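Long-range contacts in putative trimethylamine methyltransferase (Rhizobium meliloti, PDB 4YYC), which probably transfers methyl groups, as expected of a member of the trimethylamine methyltransferase family: residues A[138-143]-A[400-405]; A[175-180]-A[202-207]; A[359-364]-A[372-377]; A[391-396]-A[408-413]. All coordinates share one frame; numbering follows the deposited sequence. Where two conformers were deposited one is given.

Contact 1: A[138-143]-A[400-405]; sequences APVYGP and LVSSYE
Pro143 and Val140 close from two directions on the side chain of Ser402, and 138-143 meets 400-405 through van der Waals contact of ring and methyl carbons with a hydroxyl and backbone atoms. The proline ring does most of the touching: its CG lies 3.2 Å from Ser402 OG. Pro143 CB rests against the backbone leading into strand 401-403, 3.4 Å from Val401 C and 3.5 Å from Leu400 O. Both methyls of Val140 turn toward the same hydroxyl. CG1 is 3.5 Å from Ser402 OG and CG2 3.7 Å from it, a straddling made possible by a chi1 of 61°, which sets CG1 between the backbone N and the carbonyl carbon. The side chain of Pro143 is also about 6 Å from a bound unidentified ligand.

The polar group of the contact is satisfied outside the two segments. Ser402 OG, held beside its own backbone N (chi1 -67°), is hydrogen-bonded to the carbonyl O of Val181 while hydrocarbon packs round it. Backbone bonds tie Val140 to Ala393 and Gly142 to Thr180. At the far end of 400-405, Ser403 is the N-cap of helix 404-420, its OG bonded to Lys406 N.

The loop between strands 134-137 and 145-147 thus meets strand 401-403 by packing that gives fit but little directional hold; position is set by the backbone bonds to Ala393 and Thr180 and by the Ser402-Val181 bond.

Contact 2: A[175-180]-A[202-207]; sequences HSSGGT and RYSDKP
Ser176 and Ser177 together grip the carbonyl O of Pro207. Ser176 OG donates to Pro207 O over 2.8 Å, and Ser177 N donates to the same oxygen over 2.9 Å with a bent N-H...O angle of 146°. The two donors arrive from opposite faces of the carbonyl plane, so this buried oxygen is held from both sides. A second patch is van der Waals contact of carbon with a carbonyl oxygen: His175 O lies 3.4 Å from Pro207 CD and 3.7 Å from Lys206 CB, with the extended lysine chain running on past it. Farther along, a water bridges the hydroxyls, 2.7 Å from Ser177 OG and 2.7 Å from Ser204 OG.

The next shell sets these groups in place. With its OG anti to the backbone N (chi1 170°), Ser176 can also accept from Gly178 N at 3.0 Å, an ST turn that steadies the hydroxyl while it donates to Pro207. Ser204 OG forms a matching ST turn by accepting from Lys206 N at 3.2 Å. Ser177 OG has a further partner in His200 ND1, on the helix that precedes 202-207. The buried Lys206 ammonium is bonded to the carbonyl oxygens of Met174 and Ala168 and to Ser40 OG, which would spread its charge over several oxygens, and His175 is held between Phe137 N and Gln418.

The touching parts, 175-178 and 204-207, run 95° apart. The loop before helix 192-202 is thus pinned to the residues leaving that helix's C-terminal end by two ST turns, one in each segment, and a shared carbonyl acceptor, in the connection that leads into strand 208-209 of the six-stranded sheet.

Contact 3: A[359-364]-A[372-377]; sequences SLCGSK and HESANT
Glu373 reaches from helix 368-383 to the backbone of Gly362, which donates to OE1 over 2.8 Å in a nearly straight bond (172°). The amide meets the syn side of the carboxylate but stands 30° out of its plane. An extended chain beyond CG carries the group this far, and OE2 is occupied by Gln369. The same OE1 lies 3.2 Å from Cys361 CB, and Glu373 CB packs against the same carbon.

Thr377 keeps its OG1 beside its own backbone N (chi1 -50°), where it donates 2.8 Å back to Glu373 O on the helix; this places CG2 anti to the backbone N, facing Leu360, whose side chain it crosses at about a right angle, 4.0 Å from Leu360 CD1. Ser374 CB touches Ser359 CB at 3.9 Å. Their hydroxyls go elsewhere: Ser374 OG to Ala370 O and Lys406 NZ, Ser359 OG to Ala392 O. Leu360 O also receives a weak, bent CA-H...O contact from Ser374 CA.

One carboxylate-to-backbone bond therefore fastens the loop after strand 354-355. On the helix's other side, Ala375 packs on Ala375 of the second subunit, making this a loop folded back on the helix it precedes, next to the dimer interface.

Contact 4: A[391-396]-A[408-413]; sequences HAAGWL and MIDQDQ
Ala393 CB lies over the CB of Asp410, 3.4 Å away, pressing the turn of 391-396 tightly onto helix 404-420. From this point the aspartate side chain runs alongside the turn, and its CG, beside its own backbone N at chi1 -67°, brings OD2 to Gly394 N. That hydrogen bond is 2.9 Å long with an N-H...O angle of 166°, and it uses the anti lone pair of OD2, the one facing away from the other carboxylate oxygen.

OD2 has a second partner in the salt bridge to Lys406 NZ, one turn earlier on the helix. The lysine, which also bonds to Trp395 O, would probably stabilise the negative charge of this buried carboxylate. At the backbone angles of Gly394 a side chain would meet the preceding carbonyl O; its own carbonyl is bonded to Ser403 in the adjacent strand.

Beyond the turn, Trp395 CZ3 sits 3.4 Å above the centre of the His391 ring, and Trp395 NE1 is bonded to Cys361 O. His391 NE2 is hydrogen-bonded to the bound unidentified ligand, which probably came from the crystallisation liquor and is about 5 Å from the side chain of Trp395. What results is a helix-borne aspartate hydrogen-bonded to the backbone NH of a turn that leads into edge strand 395-396, close to that ligand.

How the contacts relate
All four contacts are largely buried, with Leu400 of contact 1 the exposed exception. Contacts 1 and 4 both use helix 404-420, and their strands, 401-403 in contact 1 and 395-396 in contact 4, are neighbours in one sheet; their segments alternate along the chain. Contact 2 joins contact 1 through the bond of Gly142 N to Thr180 O, whereas contact 3 meets contact 4 through side chains reaching across to backbone. Chemistry follows place: contact 1 is van der Waals packing round a hydroxyl bonded elsewhere, contact 2 a serine and water network between loops, and contacts 3 and 4 each use one helix carboxylate to take a glycine amide. Those two also reach the second subunit, where Asn376 of one chain bonds Gln413 of the other.

Contact 1: A[138-143]-A[400-405]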
loop_
_atom_site.group_PDB
_atom_site.type_symbol
_atom_site.label_atom_id
_atom_site.label_comp_id
_atom_site.label_asym_id
_atom_site.label_seq_id
_atom_site.Cartn_x
_atom_site.Cartn_y
_atom_site.Cartn_z
ATOM N N ALA A 138 17.323 2.967 -3.219
ATOM C CA ALA A 138 18.560 2.183 -3.244
ATOM C C ALA A 138 18.258 0.722 -3.013
ATOM O O ALA A 138 17.226 0.388 -2.395
ATOM C CB ALA A 138 19.527 2.617 -2.179
ATOM N N PRO A 139 19.135 -0.167 -3.463
ATOM C CA PRO A 139 18.861 -1.604 -3.244
ATOM C C PRO A 139 18.928 -2.107 -1.812
ATOM O O PRO A 139 19.355 -1.419 -0.869
ATOM C CB PRO A 139 19.923 -2.309 -4.105
ATOM C CG PRO A 139 20.463 -1.253 -5.033
ATOM C CD PRO A 139 20.283 0.049 -4.344
ATOM N N VAL A 140 18.440 -3.331 -1.667
ATOM C CA VAL A 140 18.766 -4.194 -0.524
ATOM C C VAL A 140 20.202 -4.018 -0.041
ATOM O O VAL A 140 21.129 -3.888 -0.837
ATOM C CB VAL A 140 18.448 -5.652 -0.852
ATOM C CG1 VAL A 140 19.266 -6.146 -2.044
ATOM C CG2 VAL A 140 18.577 -6.560 0.376
ATOM N N TYR A 141 20.368 -4.069 1.279
ATOM C CA TYR A 141 21.689 -3.936 1.919
ATOM C C TYR A 141 21.810 -4.986 3.024
ATOM O O TYR A 141 20.938 -5.110 3.895
ATOM C CB TYR A 141 21.754 -2.526 2.506
ATOM C CG TYR A 141 23.065 -2.077 3.121
ATOM C CD1 TYR A 141 23.499 -2.615 4.325
ATOM C CD2 TYR A 141 23.798 -1.061 2.524
ATOM C CE1 TYR A 141 24.678 -2.190 4.924
ATOM C CE2 TYR A 141 24.966 -0.623 3.129
ATOM C CZ TYR A 141 25.394 -1.178 4.316
ATOM O OH TYR A 141 26.589 -0.754 4.911
ATOM N N GLY A 142 22.900 -5.737 2.995
ATOM C CA GLY A 142 23.267 -6.658 4.067
ATOM C C GLY A 142 23.213 -8.164 3.881
ATOM O O GLY A 142 23.959 -8.857 4.554
ATOM N N PRO A 143 22.343 -8.721 2.990
ATOM C CA PRO A 143 22.201 -10.182 3.076
ATOM C C PRO A 143 23.468 -11.000 2.788
ATOM O O PRO A 143 24.172 -10.768 1.819
ATOM C CB PRO A 143 21.161 -10.474 1.988
ATOM C CG PRO A 143 20.297 -9.269 2.035
ATOM C CD PRO A 143 21.243 -8.131 2.215
ATOM N N LEU A 400 17.968 -11.676 5.338
ATOM C CA LEU A 400 19.018 -12.671 5.152
ATOM C C LEU A 400 19.299 -12.977 3.725
ATOM O O LEU A 400 20.352 -13.550 3.415
ATOM C CB LEU A 400 18.676 -13.980 5.885
ATOM C CG LEU A 400 18.808 -13.976 7.378
ATOM C CD1 LEU A 400 18.284 -15.265 7.970
ATOM C CD2 LEU A 400 20.262 -13.774 7.784
ATOM N N VAL A 401 18.357 -12.630 2.831
ATOM C CA VAL A 401 18.487 -12.967 1.418
ATOM C C VAL A 401 18.338 -11.770 0.495
ATOM O O VAL A 401 17.416 -10.975 0.673
ATOM C CB VAL A 401 17.423 -14.033 1.055
ATOM C CG1 VAL A 401 17.308 -14.252 -0.438
ATOM C CG2 VAL A 401 17.764 -15.345 1.764
ATOM N N SER A 402 19.236 -11.678 -0.498
ATOM C CA SER A 402 19.082 -10.818 -1.692
ATOM C C SER A 402 18.588 -11.716 -2.792
ATOM O O SER A 402 19.256 -12.701 -3.148
ATOM C CB SER A 402 20.395 -10.142 -2.105
ATOM O OG SER A 402 20.753 -9.213 -1.085
ATOM N N SER A 403 17.363 -11.468 -3.267
ATOM C CA SER A 403 16.713 -12.323 -4.289
ATOM C C SER A 403 16.673 -11.657 -5.644
ATOM O O SER A 403 16.185 -10.552 -5.762
ATOM C CB SER A 403 15.314 -12.659 -3.835
ATOM O OG SER A 403 14.531 -13.181 -4.896
ATOM N N TYR A 404 17.184 -12.324 -6.680
ATOM C CA TYR A 404 17.143 -11.758 -8.007
ATOM C C TYR A 404 15.677 -11.563 -8.438
ATOM O O TYR A 404 15.329 -10.514 -8.989
ATOM C CB TYR A 404 17.829 -12.697 -8.998
ATOM C CG TYR A 404 19.350 -12.739 -8.913
ATOM C CD1 TYR A 404 20.008 -13.526 -8.015
ATOM C CD2 TYR A 404 20.096 -12.066 -9.817
ATOM C CE1 TYR A 404 21.391 -13.597 -7.965
ATOM C CE2 TYR A 404 21.485 -12.174 -9.830
ATOM C CZ TYR A 404 22.119 -12.912 -8.860
ATOM O OH TYR A 404 23.516 -12.982 -8.836
ATOM N N GLU A 405 14.849 -12.566 -8.232
ATOM C CA GLU A 405 13.475 -12.469 -8.701
ATOM C C GLU A 405 12.747 -11.354 -7.940
ATOM O O GLU A 405 12.002 -10.546 -8.538
ATOM C CB GLU A 405 12.722 -13.813 -8.559
ATOM C CG GLU A 405 13.204 -14.825 -9.600
ATOM C CD GLU A 405 12.691 -16.226 -9.358
ATOM O OE1 GLU A 405 11.952 -16.440 -8.398
ATOM O OE2 GLU A 405 13.063 -17.159 -10.139
#

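Contact 2: A[175-180]-A[202-207]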
loop_
_atom_site.group_PDB
_atom_site.type_symbol
_atom_site.label_atom_id
_atom_site.label_comp_id
_atom_site.label_asym_id
_atom_site.label_seq_id
_atom_site.Cartn_x
_atom_site.Cartn_y
_atom_site.Cartn_z
ATOM N N HIS A 175 17.607 4.711 -8.107
ATOM C CA HIS A 175 18.381 5.930 -8.297
ATOM C C HIS A 175 19.799 5.817 -7.773
ATOM O O HIS A 175 20.656 6.565 -8.228
ATOM C CB HIS A 175 17.682 7.099 -7.640
ATOM C CG HIS A 175 16.223 7.168 -8.009
ATOM N ND1 HIS A 175 15.223 6.921 -7.103
ATOM C CD2 HIS A 175 15.607 7.415 -9.190
ATOM C CE1 HIS A 175 14.050 7.023 -7.704
ATOM N NE2 HIS A 175 14.261 7.314 -8.975
ATOM N N SER A 176 20.015 4.954 -6.806
ATOM C CA SER A 176 21.351 4.707 -6.238
ATOM C C SER A 176 21.778 3.294 -6.520
ATOM O O SER A 176 20.956 2.385 -6.516
ATOM C CB SER A 176 21.279 4.887 -4.736
ATOM O OG SER A 176 22.453 4.464 -4.060
ATOM N N SER A 177 23.082 3.121 -6.660
ATOM C CA SER A 177 23.721 1.807 -6.783
ATOM C C SER A 177 23.682 1.021 -5.489
ATOM O O SER A 177 23.757 -0.205 -5.493
ATOM C CB SER A 177 25.168 1.972 -7.217
ATOM O OG SER A 177 25.712 0.794 -7.756
ATOM N N GLY A 178 23.568 1.707 -4.374
ATOM C CA GLY A 178 23.556 1.053 -3.065
ATOM C C GLY A 178 24.949 0.858 -2.448
ATOM O O GLY A 178 25.890 1.549 -2.782
ATOM N N GLY A 179 24.984 -0.083 -1.506
ATOM C CA GLY A 179 26.149 -0.371 -0.725
ATOM C C GLY A 179 26.393 -1.857 -0.710
ATOM O O GLY A 179 26.784 -2.438 -1.715
ATOM N N THR A 180 26.119 -2.500 0.401
ATOM C CA THR A 180 26.351 -3.939 0.562
ATOM C C THR A 180 25.144 -4.685 -0.033
ATOM O O THR A 180 24.322 -5.253 0.670
ATOM C CB THR A 180 26.514 -4.252 2.043
ATOM O OG1 THR A 180 27.576 -3.453 2.571
ATOM C CG2 THR A 180 26.776 -5.707 2.311
ATOM N N ARG A 202 32.819 0.481 -11.294
ATOM C CA ARG A 202 33.076 -0.178 -12.593
ATOM C C ARG A 202 31.764 -0.522 -13.314
ATOM O O ARG A 202 31.676 -0.385 -14.537
ATOM C CB ARG A 202 33.940 -1.433 -12.367
ATOM C CG ARG A 202 34.320 -2.271 -13.595
ATOM C CD ARG A 202 35.087 -1.503 -14.671
ATOM N NE ARG A 202 34.143 -0.680 -15.383
ATOM C CZ ARG A 202 34.320 -0.052 -16.525
ATOM N NH1 ARG A 202 35.434 -0.181 -17.248
ATOM N NH2 ARG A 202 33.280 0.670 -16.941
ATOM N N TYR A 203 30.748 -0.962 -12.567
ATOM C CA TYR A 203 29.538 -1.512 -13.165
ATOM C C TYR A 203 28.352 -0.584 -13.095
ATOM O O TYR A 203 27.274 -0.903 -13.627
ATOM C CB TYR A 203 29.212 -2.862 -12.557
ATOM C CG TYR A 203 30.311 -3.875 -12.800
ATOM C CD1 TYR A 203 30.485 -4.435 -14.051
ATOM C CD2 TYR A 203 31.204 -4.226 -11.798
ATOM C CE1 TYR A 203 31.503 -5.355 -14.278
ATOM C CE2 TYR A 203 32.240 -5.130 -12.004
ATOM C CZ TYR A 203 32.374 -5.703 -13.242
ATOM O OH TYR A 203 33.412 -6.593 -13.458
ATOM N N SER A 204 28.539 0.593 -12.500
ATOM C CA SER A 204 27.440 1.572 -12.419
ATOM C C SER A 204 28.035 2.971 -12.476
ATOM O O SER A 204 29.252 3.135 -12.251
ATOM C CB SER A 204 26.714 1.417 -11.101
ATOM O OG SER A 204 25.522 2.190 -11.115
ATOM N N ASP A 205 27.193 3.950 -12.745
ATOM C CA ASP A 205 27.563 5.356 -12.589
ATOM C C ASP A 205 26.567 6.114 -11.714
ATOM O O ASP A 205 26.554 7.335 -11.727
ATOM C CB ASP A 205 27.750 6.034 -13.952
ATOM C CG ASP A 205 26.491 6.049 -14.792
ATOM O OD1 ASP A 205 25.456 5.555 -14.347
ATOM O OD2 ASP A 205 26.565 6.616 -15.924
ATOM N N LYS A 206 25.762 5.362 -10.961
ATOM C CA LYS A 206 24.801 5.919 -10.024
ATOM C C LYS A 206 25.472 6.135 -8.676
ATOM O O LYS A 206 26.462 5.511 -8.368
ATOM C CB LYS A 206 23.572 5.014 -9.905
ATOM C CG LYS A 206 22.720 4.965 -11.156
ATOM C CD LYS A 206 21.538 4.006 -11.116
ATOM C CE LYS A 206 20.787 4.014 -12.437
ATOM N NZ LYS A 206 19.605 3.115 -12.362
ATOM N N PRO A 207 24.920 7.016 -7.833
ATOM C CA PRO A 207 25.580 7.294 -6.551
ATOM C C PRO A 207 25.601 6.060 -5.642
ATOM O O PRO A 207 24.657 5.305 -5.623
ATOM C CB PRO A 207 24.759 8.390 -5.929
ATOM C CG PRO A 207 23.662 8.660 -6.826
ATOM C CD PRO A 207 23.748 7.864 -8.074
HETATM O O HOH W 1 24.018 0.334 -9.793
#

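Contact 3: A[359-364]-A[372-377]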
loop_
_atom_site.group_PDB
_atom_site.type_symbol
_atom_site.label_atom_id
_atom_site.label_comp_id
_atom_site.label_asym_id
_atom_site.label_seq_id
_atom_site.Cartn_x
_atom_site.Cartn_y
_atom_site.Cartn_z
ATOM N N SER A 359 11.051 -2.136 0.444
ATOM C CA SER A 359 10.235 -3.305 0.067
ATOM C C SER A 359 10.591 -4.465 0.999
ATOM O O SER A 359 11.310 -5.424 0.624
ATOM C CB SER A 359 10.446 -3.634 -1.418
ATOM O OG SER A 359 9.991 -2.550 -2.246
ATOM N N LEU A 360 10.164 -4.348 2.253
ATOM C CA LEU A 360 10.590 -5.283 3.309
ATOM C C LEU A 360 9.604 -6.391 3.551
ATOM O O LEU A 360 8.385 -6.153 3.476
ATOM C CB LEU A 360 10.729 -4.478 4.642
ATOM C CG LEU A 360 11.708 -3.293 4.643
ATOM C CD1 LEU A 360 11.738 -2.618 5.997
ATOM C CD2 LEU A 360 13.093 -3.702 4.165
ATOM N N CYS A 361 10.089 -7.567 3.896
ATOM C CA CYS A 361 9.265 -8.722 4.178
ATOM C C CYS A 361 10.017 -9.814 4.916
ATOM O O CYS A 361 11.274 -9.817 4.998
ATOM C CB CYS A 361 8.697 -9.287 2.881
ATOM S SG CYS A 361 9.968 -9.967 1.754
ATOM N N GLY A 362 9.257 -10.756 5.447
ATOM C CA GLY A 362 9.786 -11.886 6.178
ATOM C C GLY A 362 9.594 -13.213 5.472
ATOM O O GLY A 362 10.062 -14.249 5.951
ATOM N N SER A 363 8.874 -13.229 4.363
ATOM C CA SER A 363 8.688 -14.463 3.634
ATOM C C SER A 363 9.955 -15.061 3.092
ATOM O O SER A 363 10.926 -14.372 2.857
ATOM C CB SER A 363 7.757 -14.200 2.440
ATOM O OG SER A 363 7.295 -15.414 1.909
ATOM N N LYS A 364 9.962 -16.386 2.909
ATOM C CA LYS A 364 11.111 -17.092 2.358
ATOM C C LYS A 364 11.128 -17.132 0.834
ATOM O O LYS A 364 12.127 -17.525 0.230
ATOM C CB LYS A 364 11.189 -18.513 2.937
ATOM C CG LYS A 364 11.921 -18.599 4.281
ATOM C CD LYS A 364 11.445 -17.729 5.405
ATOM C CE LYS A 364 10.063 -18.077 5.860
ATOM N NZ LYS A 364 9.628 -17.168 6.949
ATOM N N HIS A 372 2.633 -8.591 -0.207
ATOM C CA HIS A 372 1.805 -7.771 0.693
ATOM C C HIS A 372 2.686 -7.013 1.681
ATOM O O HIS A 372 2.471 -5.849 1.929
ATOM C CB HIS A 372 0.766 -8.592 1.425
ATOM C CG HIS A 372 -0.483 -8.827 0.645
ATOM N ND1 HIS A 372 -1.385 -7.818 0.355
ATOM C CD2 HIS A 372 -1.012 -9.966 0.132
ATOM C CE1 HIS A 372 -2.417 -8.346 -0.298
ATOM N NE2 HIS A 372 -2.188 -9.629 -0.496
ATOM N N GLU A 373 3.659 -7.719 2.241
ATOM C CA GLU A 373 4.506 -7.076 3.246
ATOM C C GLU A 373 5.282 -5.928 2.571
ATOM O O GLU A 373 5.384 -4.836 3.099
ATOM C CB GLU A 373 5.403 -8.107 3.919
ATOM C CG GLU A 373 4.618 -9.084 4.770
ATOM C CD GLU A 373 5.413 -10.238 5.348
ATOM O OE1 GLU A 373 6.531 -10.507 4.901
ATOM O OE2 GLU A 373 4.869 -10.954 6.212
ATOM N N SER A 374 5.900 -6.215 1.426
ATOM C CA SER A 374 6.668 -5.212 0.704
ATOM C C SER A 374 5.835 -4.048 0.218
ATOM O O SER A 374 6.243 -2.891 0.364
ATOM C CB SER A 374 7.341 -5.853 -0.501
ATOM O OG SER A 374 8.286 -6.882 -0.083
ATOM N N ALA A 375 4.627 -4.325 -0.276
ATOM C CA ALA A 375 3.747 -3.302 -0.746
ATOM C C ALA A 375 3.265 -2.402 0.421
ATOM O O ALA A 375 3.205 -1.166 0.290
ATOM C CB ALA A 375 2.545 -3.914 -1.415
ATOM N N ASN A 376 2.952 -2.993 1.557
ATOM C CA ASN A 376 2.502 -2.227 2.696
ATOM C C ASN A 376 3.637 -1.297 3.121
ATOM O O ASN A 376 3.408 -0.114 3.399
ATOM C CB ASN A 376 2.047 -3.112 3.830
ATOM C CG ASN A 376 0.758 -3.849 3.511
ATOM O OD1 ASN A 376 0.024 -3.549 2.544
ATOM N ND2 ASN A 376 0.468 -4.841 4.365
ATOM N N THR A 377 4.846 -1.820 3.125
ATOM C CA THR A 377 5.975 -1.005 3.577
ATOM C C THR A 377 6.291 0.071 2.540
ATOM O O THR A 377 6.533 1.228 2.881
ATOM C CB THR A 377 7.224 -1.875 3.838
ATOM O OG1 THR A 377 6.900 -3.013 4.677
ATOM C CG2 THR A 377 8.302 -1.098 4.529
#

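Contact 4: A[391-396]-A[408-413]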
loop_
_atom_site.group_PDB
_atom_site.type_symbol
_atom_site.label_atom_id
_atom_site.label_comp_id
_atom_site.label_asym_id
_atom_site.label_seq_id
_atom_site.Cartn_x
_atom_site.Cartn_y
_atom_site.Cartn_z
ATOM N N HIS A 391 16.983 -0.615 0.853
ATOM C CA HIS A 391 16.187 -1.833 0.732
ATOM C C HIS A 391 14.943 -1.634 -0.135
ATOM O O HIS A 391 13.907 -2.270 0.069
ATOM C CB HIS A 391 15.745 -2.465 2.039
ATOM C CG HIS A 391 16.768 -2.450 3.136
ATOM N ND1 HIS A 391 17.949 -3.151 3.087
ATOM C CD2 HIS A 391 16.722 -1.890 4.357
ATOM C CE1 HIS A 391 18.605 -2.994 4.211
ATOM N NE2 HIS A 391 17.882 -2.237 5.009
ATOM N N ALA A 392 15.029 -0.747 -1.110
ATOM C CA ALA A 392 13.866 -0.537 -1.984
ATOM C C ALA A 392 13.533 -1.711 -2.874
ATOM O O ALA A 392 12.379 -1.855 -3.292
ATOM C CB ALA A 392 14.092 0.719 -2.825
ATOM N N ALA A 393 14.503 -2.567 -3.166
ATOM C CA ALA A 393 14.290 -3.795 -3.965
ATOM C C ALA A 393 15.241 -4.871 -3.607
ATOM O O ALA A 393 16.457 -4.602 -3.398
ATOM C CB ALA A 393 14.375 -3.528 -5.438
ATOM N N GLY A 394 14.759 -6.087 -3.595
ATOM C CA GLY A 394 15.604 -7.265 -3.444
ATOM C C GLY A 394 15.595 -8.003 -2.117
ATOM O O GLY A 394 16.078 -9.156 -2.062
ATOM N N TRP A 395 15.124 -7.371 -1.039
ATOM C CA TRP A 395 15.104 -8.003 0.285
ATOM C C TRP A 395 14.102 -9.144 0.378
ATOM O O TRP A 395 12.911 -8.982 0.043
ATOM C CB TRP A 395 14.731 -6.922 1.292
ATOM C CG TRP A 395 14.437 -7.265 2.697
ATOM C CD1 TRP A 395 13.409 -8.029 3.190
ATOM C CD2 TRP A 395 15.122 -6.753 3.850
ATOM N NE1 TRP A 395 13.391 -7.973 4.577
ATOM C CE2 TRP A 395 14.436 -7.212 4.999
ATOM C CE3 TRP A 395 16.270 -5.959 4.029
ATOM C CZ2 TRP A 395 14.862 -6.904 6.276
ATOM C CZ3 TRP A 395 16.656 -5.663 5.287
ATOM C CH2 TRP A 395 15.976 -6.149 6.388
ATOM N N LEU A 396 14.550 -10.256 0.943
ATOM C CA LEU A 396 13.692 -11.363 1.244
ATOM C C LEU A 396 14.167 -11.962 2.568
ATOM O O LEU A 396 15.300 -11.726 3.031
ATOM C CB LEU A 396 13.797 -12.386 0.062
ATOM C CG LEU A 396 12.721 -13.428 -0.093
ATOM C CD1 LEU A 396 11.340 -12.815 -0.274
ATOM C CD2 LEU A 396 13.049 -14.281 -1.307
HETATM N N MSE A 408 13.565 -7.885 -9.156
HETATM C CA MSE A 408 12.863 -7.487 -10.400
HETATM C C MSE A 408 11.431 -7.087 -10.147
HETATM O O MSE A 408 10.926 -6.114 -10.721
HETATM C CB MSE A 408 12.948 -8.609 -11.433
HETATM C CG MSE A 408 14.378 -8.984 -11.834
HETATM SE SE MSE A 408 15.354 -7.480 -12.609
HETATM C CE MSE A 408 14.179 -7.204 -14.140
ATOM N N ILE A 409 10.760 -7.821 -9.272
ATOM C CA ILE A 409 9.349 -7.515 -8.950
ATOM C C ILE A 409 9.273 -6.170 -8.215
ATOM O O ILE A 409 8.452 -5.291 -8.538
ATOM C CB ILE A 409 8.724 -8.622 -8.071
ATOM C CG1 ILE A 409 8.656 -9.942 -8.850
ATOM C CG2 ILE A 409 7.341 -8.191 -7.509
ATOM C CD1 ILE A 409 8.389 -11.147 -7.955
ATOM N N ASP A 410 10.184 -5.976 -7.270
ATOM C CA ASP A 410 10.178 -4.757 -6.482
ATOM C C ASP A 410 10.526 -3.534 -7.336
ATOM O O ASP A 410 9.921 -2.464 -7.174
ATOM C CB ASP A 410 11.199 -4.820 -5.336
ATOM C CG ASP A 410 10.872 -5.827 -4.254
ATOM O OD1 ASP A 410 9.679 -6.138 -4.047
ATOM O OD2 ASP A 410 11.835 -6.231 -3.489
ATOM N N GLN A 411 11.520 -3.646 -8.189
ATOM C CA GLN A 411 11.905 -2.475 -8.986
ATOM C C GLN A 411 10.787 -1.990 -9.909
ATOM O O GLN A 411 10.702 -0.788 -10.232
ATOM C CB GLN A 411 13.260 -2.668 -9.709
ATOM C CG GLN A 411 13.297 -3.686 -10.798
ATOM C CD GLN A 411 12.725 -3.230 -12.107
ATOM O OE1 GLN A 411 12.985 -2.125 -12.564
ATOM N NE2 GLN A 411 11.911 -4.068 -12.719
ATOM N N ASP A 412 9.958 -2.926 -10.341
ATOM C CA ASP A 412 8.768 -2.600 -11.116
ATOM C C ASP A 412 7.805 -1.742 -10.277
ATOM O O ASP A 412 7.321 -0.679 -10.731
ATOM C CB ASP A 412 8.151 -3.907 -11.612
ATOM C CG ASP A 412 6.947 -3.719 -12.447
ATOM O OD1 ASP A 412 6.846 -2.688 -13.172
ATOM O OD2 ASP A 412 6.071 -4.624 -12.406
ATOM N N GLN A 413 7.608 -2.138 -9.025
ATOM C CA GLN A 413 6.829 -1.347 -8.099
ATOM C C GLN A 413 7.433 0.030 -7.920
ATOM O O GLN A 413 6.710 1.042 -7.805
ATOM C CB GLN A 413 6.614 -2.076 -6.757
ATOM C CG GLN A 413 5.798 -3.343 -6.892
ATOM C CD GLN A 413 4.360 -3.067 -7.361
ATOM O OE1 GLN A 413 3.660 -2.238 -6.768
ATOM N NE2 GLN A 413 3.945 -3.724 -8.424
#